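Local coordinates for Alpha/beta hydrolase fold-3 domain protein (Sulfolobus islandicus, PDB 5LK6) that probably hydrolyses carboxylic esters as a thermostable lipase or carboxylesterase of the alpha/beta hydrolase fold, at residues I16-K21 against R28-Q33. Numbering follows the deposited sequence.
Sequences IVPIGK and RKIFRQ
Val17 O accepts a hydrogen bond from Ile19 N at 2.8 Å, closing an inverse gamma turn centred on Pro18, the residue whose ring meets Ile30 of the helix. No hydrogen bond crosses between 16-21 and 28-33, and the two are joined by van der Waals contact, mostly between apolar side chains. The CD1 methyl of Ile30 sits against the CG-CD side of the Pro18 ring, 3.7 Å from Pro18 CD and as close to Pro18 CG. Ile30 CG1 lies anti to the carbonyl carbon (chi1 -68°) and the chain continues extended to CD1 (chi2 169°), while CG2, anti to the backbone N, lies 3.7 Å from Ile16 O and also comes near Pro18 CD. With an alanine in place of Ile30, the methyls that meet Pro18 and Ile16 would be gone, and a gap would probably open between loop and helix. One residue on, Phe31 offers the edge of its ring to Val17, whose CG2 stands near the ring plane, 4.4 Å from Phe31 CD1. Phe31 also touches the loop residues Ile84 and Ser89, and Arg28 forms a salt bridge with Glu115. Beyond Pro18 the loop folds back in a type II turn closed by Lys21 N to Pro18 O at 3.0 Å, with Gly20 supplying the positive phi (71°). The contact thus sets the loop after helix 5-12 against helix 24-36, in an N-terminal region that probably belongs to the cap, as in related hormone-sensitive-lipase-like esterases. Here the loop lies between helix 24-36 and helix 200-210, with Ile19 packing on Val27 of the first and on the second.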
# COMPACT_ATOMS: atom_id res chain seq x y z
N ILE A 16 -17.11 16.74 9.32
CA ILE A 16 -16.34 17.07 10.51
C ILE A 16 -16.87 16.33 11.73
O ILE A 16 -18.06 16.03 11.86
CB ILE A 16 -16.36 18.62 10.78
CG1 ILE A 16 -15.11 19.08 11.63
CG2 ILE A 16 -17.73 19.08 11.34
CD1 ILE A 16 -13.68 18.76 11.13
N VAL A 17 -15.96 16.08 12.65
CA VAL A 17 -16.36 15.73 14.00
C VAL A 17 -15.90 16.90 14.87
O VAL A 17 -14.68 17.12 15.00
CB VAL A 17 -15.73 14.41 14.45
CG1 VAL A 17 -16.23 14.08 15.84
CG2 VAL A 17 -16.08 13.30 13.48
N PRO A 18 -16.86 17.66 15.45
CA PRO A 18 -16.53 18.92 16.18
C PRO A 18 -15.93 18.73 17.57
O PRO A 18 -16.46 19.27 18.53
CB PRO A 18 -17.89 19.63 16.28
CG PRO A 18 -18.90 18.49 16.29
CD PRO A 18 -18.32 17.36 15.46
N ILE A 19 -14.82 18.00 17.65
CA ILE A 19 -14.07 17.70 18.88
C ILE A 19 -13.69 18.99 19.59
O ILE A 19 -13.21 19.94 18.96
CB ILE A 19 -12.74 16.98 18.54
CG1 ILE A 19 -12.96 15.63 17.85
CG2 ILE A 19 -11.84 16.81 19.74
CD1 ILE A 19 -13.90 14.74 18.58
N GLY A 20 -13.91 19.04 20.90
CA GLY A 20 -13.67 20.25 21.66
C GLY A 20 -14.63 21.43 21.45
O GLY A 20 -14.40 22.44 22.06
N LYS A 21 -15.65 21.33 20.58
CA LYS A 21 -16.71 22.37 20.40
C LYS A 21 -18.09 21.82 20.73
O LYS A 21 -19.09 22.48 20.49
CB LYS A 21 -16.78 22.91 18.94
CG LYS A 21 -15.49 23.47 18.33
CD LYS A 21 -14.95 24.68 19.11
CE LYS A 21 -13.59 25.14 18.58
NZ LYS A 21 -12.87 25.88 19.66
N ARG A 28 -19.45 11.66 20.30
CA ARG A 28 -19.65 10.24 20.13
C ARG A 28 -20.77 9.96 19.14
O ARG A 28 -20.58 9.11 18.28
CB ARG A 28 -19.94 9.57 21.46
CG ARG A 28 -18.69 9.47 22.28
CD ARG A 28 -18.95 9.00 23.71
NE ARG A 28 -17.68 8.84 24.39
CZ ARG A 28 -17.52 8.65 25.68
NH1 ARG A 28 -18.55 8.59 26.50
NH2 ARG A 28 -16.29 8.53 26.15
N LYS A 29 -21.89 10.69 19.25
CA LYS A 29 -23.03 10.45 18.40
C LYS A 29 -22.62 10.80 16.97
O LYS A 29 -22.78 9.97 16.04
CB LYS A 29 -24.36 11.10 18.92
CG LYS A 29 -25.56 11.26 17.94
CD LYS A 29 -26.98 10.77 18.42
CE LYS A 29 -27.64 11.54 19.58
NZ LYS A 29 -28.58 12.60 19.12
N ILE A 30 -22.03 11.98 16.78
CA ILE A 30 -21.65 12.40 15.42
C ILE A 30 -20.66 11.41 14.75
O ILE A 30 -20.84 11.08 13.57
CB ILE A 30 -21.11 13.85 15.39
CG1 ILE A 30 -22.25 14.80 15.70
CG2 ILE A 30 -20.48 14.17 14.03
CD1 ILE A 30 -21.79 16.22 15.96
N PHE A 31 -19.68 10.88 15.50
CA PHE A 31 -18.75 9.94 14.89
C PHE A 31 -19.44 8.59 14.58
O PHE A 31 -19.19 8.04 13.51
CB PHE A 31 -17.48 9.75 15.72
CG PHE A 31 -16.60 8.68 15.19
CD1 PHE A 31 -15.71 8.95 14.15
CD2 PHE A 31 -16.71 7.38 15.67
CE1 PHE A 31 -14.94 7.95 13.61
CE2 PHE A 31 -15.96 6.36 15.12
CZ PHE A 31 -15.06 6.66 14.10
N ARG A 32 -20.26 8.07 15.51
CA ARG A 32 -21.17 6.91 15.26
C ARG A 32 -21.94 7.05 13.95
O ARG A 32 -21.97 6.08 13.22
CB ARG A 32 -22.24 6.71 16.35
CG ARG A 32 -21.97 5.66 17.40
CD ARG A 32 -23.25 4.99 17.91
NE ARG A 32 -22.91 4.08 19.02
CZ ARG A 32 -23.41 2.84 19.26
NH1 ARG A 32 -24.33 2.24 18.47
NH2 ARG A 32 -22.96 2.18 20.35
N GLN A 33 -22.57 8.22 13.70
CA GLN A 33 -23.35 8.45 12.50
C GLN A 33 -22.49 8.41 11.26
O GLN A 33 -22.87 7.78 10.29
CB GLN A 33 -24.02 9.81 12.47
CG GLN A 33 -25.38 9.89 13.12
CD GLN A 33 -25.76 11.31 13.69
OE1 GLN A 33 -25.10 12.38 13.45
NE2 GLN A 33 -26.82 11.31 14.50